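Local coordinates for protein fructose transport system repressor FruR (Pseudomonas putida, PDB 3O74) that probably binds specific DNA sites as a LacI-family dual regulator of transcription, with fructose 1-phosphate as its preferred effector, at residues Gly6-Asp11 and Gln52-Arg57; Cys59-Val64 and Ala247-Lys252; Pro84-Asp89 and Ala239-Leu244. All blocks are in the same frame, centred on the assembly; numbering follows the deposited sequence.

Contact 1: Gly6-Asp11 and Gln52-Arg57; sequences GFILPD and QLFRAR
In the beta-alpha-beta crossover that joins strands 34-39 and 61-64, Phe54 of helix 44-56 rests on Gly6, Phe7 and Ile8 of strand 4-9, the strand crossed over. The helix runs antiparallel to this strand, at 178° between their short axes, which lie 9.8 Å apart. Phe54 carries its side of the contact alone. Its CG stands anti to its own carbonyl carbon (chi1 -79°), which directs the ring at the strand. Gly6 CA, Phe7 N and Ile8 CG1 all come to the ring obliquely. Gly6 has no side chain, and Phe54 CE2 comes to 3.5 Å from Gly6 CA. The ring tip, Phe54 CZ, lies 4.0 Å from Phe7 N. Ile8 meets the other flank of the ring with its longer branch: Ile8 CG1 is 3.6 Å from Phe54 CE1, and Ile8 CD1 is 4.0 Å from Phe54 CD1. The Ile8 and Phe54 side chains overlap side by side, pointing opposite ways. The contact is apolar and buried. Leu36, Ala38 and Leu62 of the adjoining strands also touch Phe54, as does Leu36 of the second subunit. The Phe7 side chain leaves from the other face of the sheet and packs on Ala21 and Leu24 of helix 15-30.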
loop_
_atom_site.group_PDB
_atom_site.type_symbol
_atom_site.label_atom_id
_atom_site.label_comp_id
_atom_site.label_asym_id
_atom_site.label_seq_id
_atom_site.Cartn_x
_atom_site.Cartn_y
_atom_site.Cartn_z
ATOM N N GLY B 6 -17.619 7.706 -0.063
ATOM C CA GLY B 6 -17.135 6.339 0.021
ATOM C C GLY B 6 -16.205 6.005 -1.130
ATOM O O GLY B 6 -16.343 6.558 -2.221
ATOM N N PHE B 7 -15.257 5.100 -0.891
ATOM C CA PHE B 7 -14.385 4.610 -1.944
ATOM C C PHE B 7 -14.265 3.090 -1.852
ATOM O O PHE B 7 -13.724 2.558 -0.885
ATOM C CB PHE B 7 -13.002 5.268 -1.856
ATOM C CG PHE B 7 -12.087 4.939 -3.017
ATOM C CD1 PHE B 7 -12.587 4.400 -4.195
ATOM C CD2 PHE B 7 -10.724 5.192 -2.930
ATOM C CE1 PHE B 7 -11.740 4.102 -5.263
ATOM C CE2 PHE B 7 -9.877 4.902 -3.988
ATOM C CZ PHE B 7 -10.385 4.358 -5.159
ATOM N N ILE B 8 -14.798 2.398 -2.851
ATOM C CA ILE B 8 -14.649 0.955 -2.949
ATOM C C ILE B 8 -13.498 0.650 -3.890
ATOM O O ILE B 8 -13.558 0.979 -5.078
ATOM C CB ILE B 8 -15.915 0.298 -3.517
ATOM C CG1 ILE B 8 -17.091 0.480 -2.560
ATOM C CG2 ILE B 8 -15.671 -1.179 -3.788
ATOM C CD1 ILE B 8 -18.398 -0.072 -3.100
ATOM N N LEU B 9 -12.451 0.020 -3.369
ATOM C CA LEU B 9 -11.313 -0.352 -4.199
ATOM C C LEU B 9 -11.045 -1.858 -4.108
ATOM O O LEU B 9 -11.493 -2.519 -3.169
ATOM C CB LEU B 9 -10.085 0.485 -3.833
ATOM C CG LEU B 9 -9.685 0.541 -2.359
ATOM C CD1 LEU B 9 -8.918 -0.712 -1.969
ATOM C CD2 LEU B 9 -8.853 1.779 -2.072
ATOM N N PRO B 10 -10.336 -2.409 -5.104
ATOM C CA PRO B 10 -10.176 -3.865 -5.179
ATOM C C PRO B 10 -9.147 -4.424 -4.208
ATOM O O PRO B 10 -9.287 -5.564 -3.775
ATOM C CB PRO B 10 -9.686 -4.089 -6.615
ATOM C CG PRO B 10 -9.956 -2.817 -7.338
ATOM C CD PRO B 10 -9.826 -1.745 -6.312
ATOM N N ASP B 11 -8.126 -3.644 -3.876
ATOM C CA ASP B 11 -6.994 -4.183 -3.134
ATOM C C ASP B 11 -6.252 -3.108 -2.358
ATOM O O ASP B 11 -5.608 -2.232 -2.933
ATOM C CB ASP B 11 -6.039 -4.894 -4.094
ATOM C CG ASP B 11 -4.911 -5.619 -3.377
ATOM O OD1 ASP B 11 -4.831 -5.543 -2.131
ATOM O OD2 ASP B 11 -4.099 -6.269 -4.068
ATOM N N GLN B 52 -24.344 -2.019 -0.485
ATOM C CA GLN B 52 -25.424 -1.876 0.483
ATOM C C GLN B 52 -24.959 -1.076 1.685
ATOM O O GLN B 52 -25.720 -0.302 2.264
ATOM C CB GLN B 52 -25.927 -3.247 0.936
ATOM C CG GLN B 52 -26.617 -4.037 -0.157
ATOM C CD GLN B 52 -27.728 -3.249 -0.821
ATOM O OE1 GLN B 52 -27.561 -2.728 -1.926
ATOM N NE2 GLN B 52 -28.870 -3.151 -0.146
ATOM N N LEU B 53 -23.699 -1.271 2.053
ATOM C CA LEU B 53 -23.113 -0.574 3.187
ATOM C C LEU B 53 -23.069 0.929 2.944
ATOM O O LEU B 53 -23.525 1.714 3.773
ATOM C CB LEU B 53 -21.705 -1.099 3.463
ATOM C CG LEU B 53 -20.978 -0.461 4.646
ATOM C CD1 LEU B 53 -21.763 -0.682 5.923
ATOM C CD2 LEU B 53 -19.578 -1.029 4.768
ATOM N N PHE B 54 -22.520 1.328 1.803
ATOM C CA PHE B 54 -22.381 2.746 1.493
ATOM C C PHE B 54 -23.708 3.428 1.196
ATOM O O PHE B 54 -23.823 4.649 1.310
ATOM C CB PHE B 54 -21.384 2.967 0.356
ATOM C CG PHE B 54 -19.953 2.882 0.795
ATOM C CD1 PHE B 54 -19.124 1.881 0.324
ATOM C CD2 PHE B 54 -19.446 3.791 1.710
ATOM C CE1 PHE B 54 -17.806 1.800 0.737
ATOM C CE2 PHE B 54 -18.128 3.717 2.132
ATOM C CZ PHE B 54 -17.305 2.720 1.645
ATOM N N ARG B 55 -24.710 2.640 0.818
ATOM C CA ARG B 55 -26.049 3.173 0.612
ATOM C C ARG B 55 -26.729 3.476 1.947
ATOM O O ARG B 55 -27.270 4.564 2.148
ATOM C CB ARG B 55 -26.891 2.208 -0.225
ATOM C CG ARG B 55 -28.361 2.574 -0.300
ATOM C CD ARG B 55 -29.002 2.011 -1.555
ATOM N NE ARG B 55 -30.247 1.305 -1.270
ATOM C CZ ARG B 55 -30.414 -0.003 -1.429
ATOM N NH1 ARG B 55 -29.415 -0.750 -1.881
ATOM N NH2 ARG B 55 -31.582 -0.563 -1.145
ATOM N N ALA B 56 -26.688 2.512 2.861
ATOM C CA ALA B 56 -27.256 2.696 4.191
ATOM C C ALA B 56 -26.504 3.782 4.952
ATOM O O ALA B 56 -27.102 4.560 5.693
ATOM C CB ALA B 56 -27.233 1.390 4.962
ATOM N N ARG B 57 -25.188 3.825 4.763
ATOM C CA ARG B 57 -24.338 4.849 5.366
ATOM C C ARG B 57 -24.734 6.238 4.887
ATOM O O ARG B 57 -24.452 7.238 5.547
ATOM C CB ARG B 57 -22.872 4.592 5.015
ATOM C CG ARG B 57 -22.080 3.920 6.112
ATOM C CD ARG B 57 -22.832 2.746 6.700
ATOM N NE ARG B 57 -22.279 2.354 7.991
ATOM C CZ ARG B 57 -22.779 1.391 8.758
ATOM N NH1 ARG B 57 -23.850 0.715 8.363
ATOM N NH2 ARG B 57 -22.210 1.105 9.920
#

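Contact 2: Cys59-Val64 and Ala247-Lys252; sequences CDALFV and AAIEEK
The flat carboxylate of Asp60 is turned away from Ile249, and it is the methylene behind it that meets the helix. Its OD1 accepts a hydrogen bond from Thr2 N, and OD2 a weak one from Arg3 N. The charged end is thus tied to the start of the chain, while Asp60 CB, 3.6 Å from Ile249 CD1, is left to apolar packing. The same methyl serves a second partner: Ile249 CD1 is also 3.6 Å from Ala61 CB. Just behind it, Ile249 CG1 passes 3.6 Å from Asp60 O. This is a van der Waals contact with a backbone carbonyl. The longer branch of Ile249 is extended (chi2 167°), which carries CD1 forward to the two beta carbons.

Here the last turn of helix 234-250 packs against Asp60 and Ala61 of segment 59-64. About two thirds of the chain separates them in sequence. The helix belongs to the part of the chain that returns to the N-terminal subdomain, as in the LacI family and the related periplasmic binding proteins. Glu251 N still bonds to Ala247 O at 3.0 Å. Lys252 then leaves helical geometry with a positive phi of 59°. Leu5 of strand 4-9 and Tyr33 also touch Ile249. Tyr33 packs on Asp60 as well, and its OH is hydrogen-bonded to Glu250 OE2. Glu250 OE1 forms a salt bridge with Arg31, in the loop after helix 15-30.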
loop_
_atom_site.group_PDB
_atom_site.type_symbol
_atom_site.label_atom_id
_atom_site.label_comp_id
_atom_site.label_asym_id
_atom_site.label_seq_id
_atom_site.Cartn_x
_atom_site.Cartn_y
_atom_site.Cartn_z
ATOM N N CYS B 59 -23.585 7.920 2.169
ATOM C CA CYS B 59 -22.487 8.748 1.692
ATOM C C CYS B 59 -22.984 9.666 0.576
ATOM O O CYS B 59 -23.866 9.292 -0.192
ATOM C CB CYS B 59 -21.321 7.886 1.203
ATOM S SG CYS B 59 -20.518 6.916 2.501
ATOM N N ASP B 60 -22.421 10.867 0.494
ATOM C CA ASP B 60 -22.867 11.856 -0.484
ATOM C C ASP B 60 -22.485 11.478 -1.912
ATOM O O ASP B 60 -23.161 11.857 -2.870
ATOM C CB ASP B 60 -22.316 13.238 -0.132
ATOM C CG ASP B 60 -22.878 13.774 1.170
ATOM O OD1 ASP B 60 -23.812 13.149 1.715
ATOM O OD2 ASP B 60 -22.386 14.821 1.643
ATOM N N ALA B 61 -21.398 10.731 -2.051
ATOM C CA ALA B 61 -20.992 10.211 -3.349
ATOM C C ALA B 61 -20.137 8.974 -3.151
ATOM O O ALA B 61 -19.557 8.777 -2.084
ATOM C CB ALA B 61 -20.233 11.266 -4.146
ATOM N N LEU B 62 -20.063 8.140 -4.180
ATOM C CA LEU B 62 -19.309 6.897 -4.091
ATOM C C LEU B 62 -18.293 6.803 -5.220
ATOM O O LEU B 62 -18.650 6.849 -6.406
ATOM C CB LEU B 62 -20.261 5.699 -4.131
ATOM C CG LEU B 62 -19.688 4.283 -4.091
ATOM C CD1 LEU B 62 -18.865 4.053 -2.819
ATOM C CD2 LEU B 62 -20.817 3.271 -4.193
ATOM N N PHE B 63 -17.021 6.702 -4.843
ATOM C CA PHE B 63 -15.965 6.396 -5.794
ATOM C C PHE B 63 -15.832 4.887 -5.847
ATOM O O PHE B 63 -15.942 4.212 -4.819
ATOM C CB PHE B 63 -14.635 7.006 -5.351
ATOM C CG PHE B 63 -14.666 8.499 -5.209
ATOM C CD1 PHE B 63 -14.716 9.314 -6.329
ATOM C CD2 PHE B 63 -14.634 9.091 -3.952
ATOM C CE1 PHE B 63 -14.742 10.700 -6.197
ATOM C CE2 PHE B 63 -14.654 10.462 -3.817
ATOM C CZ PHE B 63 -14.712 11.269 -4.936
ATOM N N VAL B 64 -15.581 4.341 -7.030
ATOM C CA VAL B 64 -15.475 2.893 -7.129
ATOM C C VAL B 64 -14.578 2.407 -8.266
ATOM O O VAL B 64 -14.662 2.888 -9.393
ATOM C CB VAL B 64 -16.882 2.229 -7.233
ATOM C CG1 VAL B 64 -17.645 2.747 -8.447
ATOM C CG2 VAL B 64 -16.769 0.712 -7.275
ATOM N N ALA B 247 -19.073 18.393 -7.906
ATOM C CA ALA B 247 -19.955 19.091 -8.838
ATOM C C ALA B 247 -21.324 18.423 -8.862
ATOM O O ALA B 247 -22.344 19.092 -8.966
ATOM C CB ALA B 247 -19.349 19.135 -10.227
ATOM N N ALA B 248 -21.339 17.098 -8.762
ATOM C CA ALA B 248 -22.587 16.348 -8.697
ATOM C C ALA B 248 -23.315 16.610 -7.380
ATOM O O ALA B 248 -24.545 16.701 -7.339
ATOM C CB ALA B 248 -22.317 14.867 -8.863
ATOM N N ILE B 249 -22.554 16.729 -6.298
ATOM C CA ILE B 249 -23.147 16.958 -4.984
ATOM C C ILE B 249 -23.609 18.402 -4.786
ATOM O O ILE B 249 -24.738 18.652 -4.356
ATOM C CB ILE B 249 -22.164 16.594 -3.851
ATOM C CG1 ILE B 249 -21.874 15.094 -3.867
ATOM C CG2 ILE B 249 -22.735 17.018 -2.499
ATOM C CD1 ILE B 249 -20.693 14.690 -3.012
ATOM N N GLU B 250 -22.732 19.347 -5.103
ATOM C CA GLU B 250 -22.980 20.747 -4.778
ATOM C C GLU B 250 -23.642 21.551 -5.899
ATOM O O GLU B 250 -24.362 22.508 -5.630
ATOM C CB GLU B 250 -21.687 21.411 -4.299
ATOM C CG GLU B 250 -21.061 20.678 -3.111
ATOM C CD GLU B 250 -19.823 21.363 -2.564
ATOM O OE1 GLU B 250 -19.296 22.267 -3.242
ATOM O OE2 GLU B 250 -19.371 20.992 -1.457
ATOM N N GLU B 251 -23.408 21.159 -7.147
ATOM C CA GLU B 251 -23.999 21.868 -8.281
ATOM C C GLU B 251 -24.995 21.005 -9.043
ATOM O O GLU B 251 -25.614 21.463 -10.001
ATOM C CB GLU B 251 -22.912 22.371 -9.230
ATOM C CG GLU B 251 -21.934 23.327 -8.581
ATOM C CD GLU B 251 -20.828 23.747 -9.524
ATOM O OE1 GLU B 251 -21.074 23.783 -10.749
ATOM O OE2 GLU B 251 -19.714 24.041 -9.042
ATOM N N LYS B 252 -25.142 19.756 -8.618
ATOM C CA LYS B 252 -26.044 18.819 -9.276
ATOM C C LYS B 252 -25.675 18.613 -10.747
ATOM O O LYS B 252 -26.516 18.224 -11.560
ATOM C CB LYS B 252 -27.498 19.274 -9.123
ATOM C CG LYS B 252 -28.031 19.150 -7.701
ATOM C CD LYS B 252 -28.934 20.314 -7.341
ATOM C CE LYS B 252 -28.137 21.603 -7.183
ATOM N NZ LYS B 252 -29.020 22.787 -6.983
#

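Contact 3: Pro84-Asp89 and Ala239-Leu244; sequences PVIAID and ATALEL
Leu244, which meets Ile86 across the contact, gives its backbone N-H to Thr240 O at 3.0 Å. This bond belongs to helix 234-250, and the packing on strand 85-88 is apolar. Helix and strand run antiparallel, at 172° between their short axes, which lie 9.1 Å apart. Ala241 is the close point. It is small, and Ile86 CG2 lies 4.1 Å from both Ala241 CB and Ala241 O. Ile88 approaches the same methyl from further along the strand: its extended longer branch (chi2 -174°) brings Ile88 CD1 to 3.9 Å from Ala241 CB. One turn on, the bent branch of Ile86 (chi2 -63°) puts Ile86 CD1 4.2 Å from Leu244 CB, and these side chains cross at about a right angle. Asp89 OD1 is hydrogen-bonded to a glycerol, probably from the crystallisation liquor. A late helix packed on the parallel sheet of the N-terminal subdomain is the arrangement of the LacI family and periplasmic binding proteins. Strand 85-88 is hydrogen-bonded to strands 61-64 and 98-102. Leu244 also packs on Cys98 and Val100 of strand 98-102, while Phe63 of strand 61-64 touches Ile86 and Ile88. Helix 15-30 lies alongside, with Leu24 against Ile88 and Leu242.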
loop_
_atom_site.group_PDB
_atom_site.type_symbol
_atom_site.label_atom_id
_atom_site.label_comp_id
_atom_site.label_asym_id
_atom_site.label_seq_id
_atom_site.Cartn_x
_atom_site.Cartn_y
_atom_site.Cartn_z
ATOM N N PRO B 84 -24.542 9.907 -6.537
ATOM C CA PRO B 84 -23.494 10.137 -7.532
ATOM C C PRO B 84 -22.444 9.038 -7.465
ATOM O O PRO B 84 -21.885 8.796 -6.394
ATOM C CB PRO B 84 -22.875 11.468 -7.094
ATOM C CG PRO B 84 -23.902 12.108 -6.211
ATOM C CD PRO B 84 -24.599 10.979 -5.532
ATOM N N VAL B 85 -22.184 8.384 -8.593
ATOM C CA VAL B 85 -21.179 7.329 -8.651
ATOM C C VAL B 85 -20.055 7.740 -9.591
ATOM O O VAL B 85 -20.285 7.994 -10.775
ATOM C CB VAL B 85 -21.789 5.994 -9.127
ATOM C CG1 VAL B 85 -20.710 4.926 -9.250
ATOM C CG2 VAL B 85 -22.888 5.539 -8.181
ATOM N N ILE B 86 -18.843 7.823 -9.055
ATOM C CA ILE B 86 -17.680 8.184 -9.858
ATOM C C ILE B 86 -16.730 7.002 -9.955
ATOM O O ILE B 86 -16.175 6.564 -8.947
ATOM C CB ILE B 86 -16.926 9.385 -9.261
ATOM C CG1 ILE B 86 -17.884 10.550 -9.020
ATOM C CG2 ILE B 86 -15.778 9.802 -10.177
ATOM C CD1 ILE B 86 -18.518 11.079 -10.289
ATOM N N ALA B 87 -16.546 6.481 -11.165
ATOM C CA ALA B 87 -15.619 5.372 -11.374
ATOM C C ALA B 87 -14.181 5.867 -11.339
ATOM O O ALA B 87 -13.882 6.966 -11.798
ATOM C CB ALA B 87 -15.913 4.654 -12.695
ATOM N N ILE B 88 -13.291 5.045 -10.795
ATOM C CA ILE B 88 -11.874 5.377 -10.753
ATOM C C ILE B 88 -11.044 4.202 -11.256
ATOM O O ILE B 88 -11.230 3.066 -10.815
ATOM C CB ILE B 88 -11.422 5.743 -9.318
ATOM C CG1 ILE B 88 -12.044 7.068 -8.882
ATOM C CG2 ILE B 88 -9.908 5.824 -9.236
ATOM C CD1 ILE B 88 -11.533 7.575 -7.534
ATOM N N ASP B 89 -10.133 4.487 -12.184
ATOM C CA ASP B 89 -9.222 3.482 -12.740
ATOM C C ASP B 89 -9.923 2.469 -13.643
ATOM O O ASP B 89 -9.498 2.239 -14.772
ATOM C CB ASP B 89 -8.454 2.765 -11.622
ATOM C CG ASP B 89 -7.346 1.871 -12.152
ATOM O OD1 ASP B 89 -7.656 0.886 -12.853
ATOM O OD2 ASP B 89 -6.163 2.152 -11.866
ATOM N N ALA B 239 -7.701 14.296 -8.104
ATOM C CA ALA B 239 -8.180 15.669 -8.194
ATOM C C ALA B 239 -9.345 15.787 -9.171
ATOM O O ALA B 239 -10.311 16.500 -8.914
ATOM C CB ALA B 239 -7.048 16.603 -8.597
ATOM N N THR B 240 -9.249 15.079 -10.291
ATOM C CA THR B 240 -10.308 15.075 -11.287
ATOM C C THR B 240 -11.560 14.403 -10.740
ATOM O O THR B 240 -12.661 14.940 -10.850
ATOM C CB THR B 240 -9.861 14.337 -12.569
ATOM O OG1 THR B 240 -8.717 14.997 -13.124
ATOM C CG2 THR B 240 -10.974 14.325 -13.599
ATOM N N ALA B 241 -11.384 13.226 -10.146
ATOM C CA ALA B 241 -12.504 12.465 -9.599
ATOM C C ALA B 241 -13.234 13.252 -8.516
ATOM O O ALA B 241 -14.465 13.291 -8.481
ATOM C CB ALA B 241 -12.013 11.123 -9.046
ATOM N N LEU B 242 -12.469 13.893 -7.641
ATOM C CA LEU B 242 -13.055 14.629 -6.533
ATOM C C LEU B 242 -13.889 15.800 -7.034
ATOM O O LEU B 242 -15.021 16.004 -6.604
ATOM C CB LEU B 242 -11.967 15.135 -5.584
ATOM C CG LEU B 242 -12.513 15.935 -4.403
ATOM C CD1 LEU B 242 -13.480 15.086 -3.590
ATOM C CD2 LEU B 242 -11.383 16.455 -3.533
ATOM N N GLU B 243 -13.323 16.564 -7.955
ATOM C CA GLU B 243 -14.025 17.700 -8.521
ATOM C C GLU B 243 -15.318 17.263 -9.205
ATOM O O GLU B 243 -16.335 17.952 -9.123
ATOM C CB GLU B 243 -13.113 18.436 -9.497
ATOM C CG GLU B 243 -13.689 18.604 -10.879
ATOM C CD GLU B 243 -13.117 19.813 -11.584
ATOM O OE1 GLU B 243 -13.307 19.940 -12.813
ATOM O OE2 GLU B 243 -12.473 20.640 -10.904
ATOM N N LEU B 244 -15.279 16.115 -9.876
ATOM C CA LEU B 244 -16.474 15.557 -10.501
ATOM C C LEU B 244 -17.499 15.171 -9.441
ATOM O O LEU B 244 -18.699 15.392 -9.613
ATOM C CB LEU B 244 -16.118 14.340 -11.357
ATOM C CG LEU B 244 -15.793 14.559 -12.839
ATOM C CD1 LEU B 244 -15.359 15.982 -13.124
ATOM C CD2 LEU B 244 -14.716 13.585 -13.294
#

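How the contacts relate
All three contacts join a helix to the parallel sheet of the N-terminal subdomain, and all are apolar. Contact 1 lies on one face of the sheet, where Phe54 also packs on the second subunit. Contacts 2 and 3 lie on the other face and share helix 234-250. Contact 1 depends on an aromatic ring, contacts 2 and 3 on aliphatic groups. All three are buried contacts. In contact 1 every touching residue is buried, whereas Ile249 and Leu244 are partly exposed. Backbone bonds connect the strands: Ile8 N with Phe63 O at 2.9 Å, and Ile86 N with Leu62 O at 2.8 Å. On the face of contacts 2 and 3, Phe7 CE1 reaches Ile88 CD1 at 4.2 Å.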